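Local coordinates for protein plantazolicin methyltransferase BamL (Bacillus amyloliquefaciens subsp. plantarum, PDB 5DLY) that probably methylates the amino terminus of the desmethyl precursor of the antibiotic plantazolicin, using S-adenosylmethionine as methyl donor, at residues A[45-50]-A[216-221]; A[197-202]-A[211-216]. All blocks are in the same frame, centred on the assembly; numbering follows the deposited sequence.

Contact 1: residues A[45-50]-A[216-221]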
ATOM      1  N   ILE A  45      -8.494  -1.610   0.167  1.00  9.67           N
ATOM      2  CA  ILE A  45      -9.212  -0.340  -0.013  1.00  9.83           C
ATOM      3  C   ILE A  45     -10.394  -0.240   0.958  1.00 10.28           C
ATOM      4  O   ILE A  45     -10.550   0.762   1.659  1.00 10.66           O
ATOM      5  CB  ILE A  45      -9.701  -0.150  -1.468  1.00  9.85           C
ATOM      6  CG1 ILE A  45      -8.509  -0.051  -2.436  1.00  9.61           C
ATOM      7  CG2 ILE A  45     -10.623   1.066  -1.562  1.00  9.90           C
ATOM      8  CD1 ILE A  45      -8.878  -0.253  -3.899  1.00  9.60           C
ATOM      9  N   GLU A  46     -11.213  -1.290   1.020  1.00 10.78           N
ATOM     10  CA  GLU A  46     -12.365  -1.247   1.918  1.00 11.50           C
ATOM     11  C   GLU A  46     -11.950  -1.203   3.386  1.00 11.24           C
ATOM     12  O   GLU A  46     -12.695  -0.695   4.233  1.00 11.62           O
ATOM     13  CB  GLU A  46     -13.341  -2.401   1.647  1.00 12.21           C
ATOM     14  CG  GLU A  46     -14.003  -2.367   0.268  1.00 13.88           C
ATOM     15  CD  GLU A  46     -14.830  -1.112  -0.011  1.00 14.77           C
ATOM     16  OE1 GLU A  46     -15.208  -0.393   0.932  1.00 15.50           O
ATOM     17  OE2 GLU A  46     -15.105  -0.836  -1.198  1.00 16.46           O
ATOM     18  N   THR A  47     -10.751  -1.706   3.686  1.00 10.54           N
ATOM     19  CA  THR A  47     -10.220  -1.645   5.040  1.00 10.46           C
ATOM     20  C   THR A  47      -9.965  -0.188   5.393  1.00 10.50           C
ATOM     21  O   THR A  47     -10.407   0.260   6.444  1.00 11.08           O
ATOM     22  CB  THR A  47      -8.952  -2.502   5.206  1.00 10.04           C
ATOM     23  OG1 THR A  47      -9.287  -3.878   5.014  1.00 10.17           O
ATOM     24  CG2 THR A  47      -8.342  -2.347   6.603  1.00 10.39           C
ATOM     25  N   PHE A  48      -9.305   0.572   4.514  1.00 10.49           N
ATOM     26  CA  PHE A  48      -9.068   1.968   4.876  1.00 10.89           C
ATOM     27  C   PHE A  48     -10.338   2.816   4.871  1.00 11.05           C
ATOM     28  O   PHE A  48     -10.470   3.724   5.685  1.00 11.49           O
ATOM     29  CB  PHE A  48      -7.856   2.622   4.169  1.00 10.60           C
ATOM     30  CG  PHE A  48      -8.050   2.954   2.701  1.00 10.76           C
ATOM     31  CD1 PHE A  48      -8.968   3.920   2.282  1.00 10.86           C
ATOM     32  CD2 PHE A  48      -7.219   2.374   1.749  1.00 10.52           C
ATOM     33  CE1 PHE A  48      -9.082   4.250   0.930  1.00 10.37           C
ATOM     34  CE2 PHE A  48      -7.324   2.702   0.402  1.00 10.61           C
ATOM     35  CZ  PHE A  48      -8.264   3.635  -0.006  1.00 10.56           C
ATOM     36  N   LEU A  49     -11.279   2.496   3.983  1.00 11.25           N
ATOM     37  CA  LEU A  49     -12.570   3.194   3.978  1.00 11.82           C
ATOM     38  C   LEU A  49     -13.377   2.907   5.233  1.00 12.37           C
ATOM     39  O   LEU A  49     -13.990   3.818   5.807  1.00 13.27           O
ATOM     40  CB  LEU A  49     -13.363   2.864   2.722  1.00 11.31           C
ATOM     41  CG  LEU A  49     -12.744   3.387   1.428  1.00 11.42           C
ATOM     42  CD1 LEU A  49     -13.520   2.851   0.243  1.00 11.40           C
ATOM     43  CD2 LEU A  49     -12.687   4.909   1.403  1.00 11.22           C
ATOM     44  N   SER A  50     -13.371   1.653   5.674  1.00 12.74           N
ATOM     45  CA  SER A  50     -14.083   1.299   6.894  1.00 13.45           C
ATOM     46  C   SER A  50     -13.436   1.964   8.101  1.00 13.77           C
ATOM     47  O   SER A  50     -14.137   2.470   8.976  1.00 13.67           O
ATOM     48  CB  SER A  50     -14.136  -0.213   7.079  1.00 13.96           C
ATOM     49  OG  SER A  50     -14.766  -0.529   8.313  1.00 14.81           O
ATOM     50  N   SER A 216      -2.063  -9.423  11.015  1.00 14.79           N
ATOM     51  CA  SER A 216      -3.413  -9.965  10.851  1.00 14.48           C
ATOM     52  C   SER A 216      -4.039  -9.493   9.547  1.00 13.64           C
ATOM     53  O   SER A 216      -3.788  -8.375   9.100  1.00 12.70           O
ATOM     54  CB  SER A 216      -4.292  -9.562  12.035  1.00 15.25           C
ATOM     55  OG  SER A 216      -3.807 -10.150  13.224  1.00 17.28           O
ATOM     56  N   PHE A 217      -4.872 -10.351   8.960  1.00 13.13           N
ATOM     57  CA  PHE A 217      -5.406 -10.150   7.611  1.00 12.91           C
ATOM     58  C   PHE A 217      -6.163  -8.841   7.408  1.00 12.58           C
ATOM     59  O   PHE A 217      -6.028  -8.195   6.359  1.00 12.09           O
ATOM     60  CB  PHE A 217      -6.290 -11.343   7.243  1.00 13.22           C
ATOM     61  CG  PHE A 217      -6.650 -11.422   5.787  1.00 13.75           C
ATOM     62  CD1 PHE A 217      -5.758 -11.944   4.858  1.00 14.15           C
ATOM     63  CD2 PHE A 217      -7.896 -11.007   5.354  1.00 14.07           C
ATOM     64  CE1 PHE A 217      -6.107 -12.036   3.516  1.00 14.51           C
ATOM     65  CE2 PHE A 217      -8.259 -11.095   4.017  1.00 13.89           C
ATOM     66  CZ  PHE A 217      -7.359 -11.606   3.094  1.00 14.52           C
ATOM     67  N   ILE A 218      -6.955  -8.448   8.402  1.00 12.04           N
ATOM     68  CA  ILE A 218      -7.752  -7.236   8.284  1.00 12.06           C
ATOM     69  C   ILE A 218      -7.033  -6.064   8.941  1.00 11.85           C
ATOM     70  O   ILE A 218      -7.132  -5.861  10.149  1.00 12.10           O
ATOM     71  CB  ILE A 218      -9.175  -7.410   8.856  1.00 12.07           C
ATOM     72  CG1 ILE A 218      -9.886  -8.605   8.192  1.00 12.26           C
ATOM     73  CG2 ILE A 218      -9.978  -6.114   8.724  1.00 12.64           C
ATOM     74  CD1 ILE A 218     -10.192  -8.436   6.718  1.00 12.60           C
ATOM     75  N   GLY A 219      -6.264  -5.331   8.135  1.00 11.86           N
ATOM     76  CA  GLY A 219      -5.568  -4.128   8.585  1.00 11.69           C
ATOM     77  C   GLY A 219      -4.540  -4.334   9.681  1.00 11.69           C
ATOM     78  O   GLY A 219      -4.117  -3.369  10.308  1.00 11.62           O
ATOM     79  N   GLY A 220      -4.148  -5.586   9.910  1.00 11.78           N
ATOM     80  CA  GLY A 220      -3.196  -5.916  10.974  1.00 12.92           C
ATOM     81  C   GLY A 220      -3.782  -5.788  12.369  1.00 13.59           C
ATOM     82  O   GLY A 220      -3.031  -5.733  13.355  1.00 14.15           O
ATOM     83  N   PHE A 221      -5.110  -5.715  12.453  1.00 14.21           N
ATOM     84  CA  PHE A 221      -5.802  -5.649  13.739  1.00 15.17           C
ATOM     85  C   PHE A 221      -6.213  -7.048  14.161  1.00 15.86           C
ATOM     86  O   PHE A 221      -6.831  -7.773  13.385  1.00 15.63           O
ATOM     87  CB  PHE A 221      -7.019  -4.724  13.666  1.00 15.63           C
ATOM     88  CG  PHE A 221      -6.675  -3.298  13.334  1.00 16.25           C
ATOM     89  CD1 PHE A 221      -5.964  -2.515  14.238  1.00 16.80           C
ATOM     90  CD2 PHE A 221      -7.059  -2.742  12.118  1.00 16.77           C
ATOM     91  CE1 PHE A 221      -5.637  -1.197  13.923  1.00 17.09           C
ATOM     92  CE2 PHE A 221      -6.741  -1.425  11.803  1.00 16.93           C
ATOM     93  CZ  PHE A 221      -6.028  -0.657  12.710  1.00 17.13           C
TER
HETATM   94  O   HOH W   1      -6.637  -4.875   5.116  1.00 12.15           O

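Contact 2: residues A[197-202]-A[211-216]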
ATOM      1  N   GLN A 197       9.659  -0.444  14.082  1.00 17.35           N
ATOM      2  CA  GLN A 197      10.668   0.547  14.445  1.00 18.54           C
ATOM      3  C   GLN A 197      10.580   1.784  13.554  1.00 17.19           C
ATOM      4  O   GLN A 197      10.647   2.918  14.042  1.00 17.45           O
ATOM      5  CB  GLN A 197      12.076  -0.056  14.393  1.00 20.53           C
ATOM      6  CG  GLN A 197      13.145   0.808  15.058  1.00 23.80           C
ATOM      7  CD  GLN A 197      12.784   1.242  16.472  1.00 25.54           C
ATOM      8  OE1 GLN A 197      12.407   0.425  17.319  1.00 28.22           O
ATOM      9  NE2 GLN A 197      12.902   2.537  16.735  1.00 26.57           N
ATOM     10  N   LEU A 198      10.411   1.565  12.250  1.00 15.91           N
ATOM     11  CA  LEU A 198      10.286   2.670  11.303  1.00 15.20           C
ATOM     12  C   LEU A 198       9.073   3.563  11.618  1.00 15.16           C
ATOM     13  O   LEU A 198       9.200   4.789  11.647  1.00 14.62           O
ATOM     14  CB  LEU A 198      10.216   2.147   9.854  1.00 15.14           C
ATOM     15  CG  LEU A 198      10.423   3.150   8.705  1.00 15.28           C
ATOM     16  CD1 LEU A 198      10.980   2.435   7.479  1.00 15.28           C
ATOM     17  CD2 LEU A 198       9.149   3.907   8.353  1.00 15.39           C
ATOM     18  N   LEU A 199       7.908   2.953  11.851  1.00 15.08           N
ATOM     19  CA  LEU A 199       6.681   3.718  12.120  1.00 15.42           C
ATOM     20  C   LEU A 199       6.722   4.418  13.478  1.00 15.50           C
ATOM     21  O   LEU A 199       6.149   5.489  13.642  1.00 15.25           O
ATOM     22  CB  LEU A 199       5.419   2.856  11.970  1.00 16.16           C
ATOM     23  CG  LEU A 199       5.021   2.409  10.548  1.00 16.76           C
ATOM     24  CD1 LEU A 199       3.527   2.143  10.467  1.00 17.55           C
ATOM     25  CD2 LEU A 199       5.421   3.384   9.449  1.00 17.96           C
ATOM     26  N   HIS A 200       7.426   3.818  14.434  1.00 16.04           N
ATOM     27  CA  HIS A 200       7.690   4.477  15.707  1.00 16.84           C
ATOM     28  C   HIS A 200       8.516   5.746  15.515  1.00 16.59           C
ATOM     29  O   HIS A 200       8.153   6.815  16.006  1.00 16.95           O
ATOM     30  CB  HIS A 200       8.405   3.521  16.659  1.00 17.81           C
ATOM     31  CG  HIS A 200       8.918   4.182  17.897  1.00 18.85           C
ATOM     32  ND1 HIS A 200       8.092   4.834  18.789  1.00 20.00           N
ATOM     33  CD2 HIS A 200      10.173   4.298  18.391  1.00 19.86           C
ATOM     34  CE1 HIS A 200       8.818   5.321  19.782  1.00 20.36           C
ATOM     35  NE2 HIS A 200      10.082   5.009  19.564  1.00 20.35           N
ATOM     36  N   VAL A 201       9.611   5.617  14.780  1.00 15.64           N
ATOM     37  CA  VAL A 201      10.558   6.710  14.578  1.00 15.35           C
ATOM     38  C   VAL A 201       9.941   7.906  13.845  1.00 15.21           C
ATOM     39  O   VAL A 201      10.168   9.058  14.224  1.00 15.10           O
ATOM     40  CB  VAL A 201      11.856   6.191  13.920  1.00 16.42           C
ATOM     41  CG1 VAL A 201      12.718   7.325  13.395  1.00 17.22           C
ATOM     42  CG2 VAL A 201      12.629   5.358  14.932  1.00 17.22           C
ATOM     43  N   VAL A 202       9.130   7.634  12.825  1.00 14.14           N
ATOM     44  CA  VAL A 202       8.546   8.708  12.020  1.00 13.84           C
ATOM     45  C   VAL A 202       7.322   9.365  12.673  1.00 14.16           C
ATOM     46  O   VAL A 202       6.873  10.418  12.217  1.00 14.06           O
ATOM     47  CB  VAL A 202       8.203   8.252  10.575  1.00 13.58           C
ATOM     48  CG1 VAL A 202       9.432   7.685   9.878  1.00 13.70           C
ATOM     49  CG2 VAL A 202       7.054   7.253  10.573  1.00 13.61           C
ATOM     50  N   PHE A 211       0.706   5.385  15.468  1.00 14.01           N
ATOM     51  CA  PHE A 211       0.860   4.284  14.519  1.00 14.30           C
ATOM     52  C   PHE A 211       0.298   2.971  15.041  1.00 14.39           C
ATOM     53  O   PHE A 211       0.116   2.786  16.241  1.00 14.54           O
ATOM     54  CB  PHE A 211       2.331   4.107  14.090  1.00 14.40           C
ATOM     55  CG  PHE A 211       3.164   3.298  15.049  1.00 14.94           C
ATOM     56  CD1 PHE A 211       3.803   3.908  16.130  1.00 15.36           C
ATOM     57  CD2 PHE A 211       3.327   1.925  14.864  1.00 15.71           C
ATOM     58  CE1 PHE A 211       4.575   3.159  17.010  1.00 15.96           C
ATOM     59  CE2 PHE A 211       4.096   1.170  15.740  1.00 15.96           C
ATOM     60  CZ  PHE A 211       4.724   1.792  16.814  1.00 16.20           C
ATOM     61  N   HIS A 212       0.028   2.054  14.116  1.00 14.76           N
ATOM     62  CA  HIS A 212      -0.262   0.673  14.467  1.00 14.90           C
ATOM     63  C   HIS A 212       0.338  -0.229  13.407  1.00 14.74           C
ATOM     64  O   HIS A 212       0.286   0.093  12.217  1.00 12.98           O
ATOM     65  CB  HIS A 212      -1.767   0.415  14.573  1.00 16.24           C
ATOM     66  CG  HIS A 212      -2.107  -1.002  14.931  1.00 17.85           C
ATOM     67  ND1 HIS A 212      -2.249  -1.428  16.234  1.00 19.26           N
ATOM     68  CD2 HIS A 212      -2.311  -2.092  14.156  1.00 18.67           C
ATOM     69  CE1 HIS A 212      -2.545  -2.717  16.247  1.00 19.04           C
ATOM     70  NE2 HIS A 212      -2.588  -3.146  14.997  1.00 18.73           N
ATOM     71  N   VAL A 213       0.896  -1.355  13.835  1.00 14.77           N
ATOM     72  CA  VAL A 213       1.417  -2.362  12.911  1.00 15.30           C
ATOM     73  C   VAL A 213       0.913  -3.735  13.339  1.00 15.30           C
ATOM     74  O   VAL A 213       0.762  -4.008  14.533  1.00 16.41           O
ATOM     75  CB  VAL A 213       2.965  -2.352  12.826  1.00 15.65           C
ATOM     76  CG1 VAL A 213       3.468  -3.322  11.776  1.00 16.67           C
ATOM     77  CG2 VAL A 213       3.501  -0.965  12.492  1.00 16.90           C
ATOM     78  N   GLY A 214       0.642  -4.594  12.357  1.00 14.99           N
ATOM     79  CA  GLY A 214       0.191  -5.952  12.640  1.00 14.55           C
ATOM     80  C   GLY A 214       0.233  -6.788  11.383  1.00 14.65           C
ATOM     81  O   GLY A 214       0.255  -6.254  10.276  1.00 13.35           O
ATOM     82  N   ASN A 215       0.248  -8.103  11.549  1.00 14.83           N
ATOM     83  CA  ASN A 215       0.239  -8.980  10.384  1.00 15.98           C
ATOM     84  C   ASN A 215      -1.063  -9.748  10.197  1.00 15.13           C
ATOM     85  O   ASN A 215      -1.158 -10.607   9.320  1.00 15.17           O
ATOM     86  CB  ASN A 215       1.461  -9.904  10.370  1.00 17.61           C
ATOM     87  CG  ASN A 215       1.492 -10.855  11.541  1.00 19.24           C
ATOM     88  OD1 ASN A 215       0.515 -10.999  12.275  1.00 20.98           O
ATOM     89  ND2 ASN A 215       2.630 -11.513  11.727  1.00 21.99           N
ATOM     90  N   SER A 216      -2.063  -9.423  11.015  1.00 14.79           N
ATOM     91  CA  SER A 216      -3.413  -9.965  10.851  1.00 14.48           C
ATOM     92  C   SER A 216      -4.039  -9.493   9.547  1.00 13.64           C
ATOM     93  O   SER A 216      -3.788  -8.375   9.100  1.00 12.70           O
ATOM     94  CB  SER A 216      -4.292  -9.562  12.035  1.00 15.25           C
ATOM     95  OG  SER A 216      -3.807 -10.150  13.224  1.00 17.28           O
TER

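Contact 1: residues A[45-50]-A[216-221]
T47 on helix 23-56 meets G219 in the loop after strand 209-214. The close part is small and apolar. The methyl CG2 of T47 lies 3.8 Å from CA of G219. It gets there because CG2 stands anti to the backbone N of T47, which points the methyl at the turn. Beside this spot the fit is looser. OG1 of T47 is 4.4 Å from CG2 of I218, and a water fills in between helix and turn. The water donates to OG1 of T47 at 2.8 Å and accepts from N of G219 at 3.1 Å. OG1 is also bonded to the I43 carbonyl one helical turn back, so the hydroxyl has two partners. The water gives the backbone N of buried G219 a better partner than its weak bond to F217 O. On the loop side, O of G219 sits 3.5 Å above the F221 ring, offset toward its rim, and is hydrogen-bonded to W261 NE1. I218 and F221 also pack on helix 226-232. F221 N bonds to I218 O at 3.1 Å. This closes a type I' beta turn, with glycines of positive phi, G219 and G220, at its two central positions.

Contact 2: residues A[197-202]-A[211-216]
L199 and H200 of helix 192-203 pack against F211 and V213 of strand 209-214. No hydrogen bond joins the two segments; apolar contact carries most of it. CB of L199 touches the F211 ring at CD2, 3.7 Å away. Further along the same side chain, CD1 of L199 meets CG2 of V213, also at 3.7 Å, as the two side chains pass each other at a slant. CG of L199 stands beside its own backbone N (chi1 -70°), and the branch reaches along the strand from F211 to V213. V213 also touches M192, F195 and K196, earlier on the same helix.

Helix and strand run antiparallel, at 178°, with their axes 8.5 Å apart. They form the last helix and second strand of a beta-alpha-beta crossover from strand 154-160. Strand 209-214 is the edge strand of a sheet ordered 3-2-1-4-5-7-6, the order of class I methyltransferases.

The aromatic contacts are with helix backbone as well as side chains. One face of the F211 ring lies under C of L199 and N of H200, both offset toward the rim. CE1 of F211 is 3.6 Å from CA of H200 and 3.9 Å from CB of H200. The same CE1 lies at the edge of the H200 ring, near its plane. CG of F211 is held between its backbone N and carbonyl carbon (chi1 83°), which stands the ring up against the helix.

Polar groups find partners outside the pair. L199 O bonds to T203 OG1, while H212 and G214 pair through their backbones with W261 and H259 of strand 258-265.

Contact 1 is buried, whereas contact 2 is only partly so, with H200 and F211 partly exposed to solvent. Each joins a helix to the chain around strand 209-214. Contact 2 uses the strand itself and the helix just before it in sequence. Contact 1 uses the loop after the strand and a helix far back in the chain. Their chemistry differs too: one methyl and a bridging water in the first, a broader aromatic and aliphatic surface in the second. The two contacts meet directly through H212 and the turn. NE2 of H212 is 3.1 Å from O of G220, a probable hydrogen bond, and the H212 and F221 rings stack.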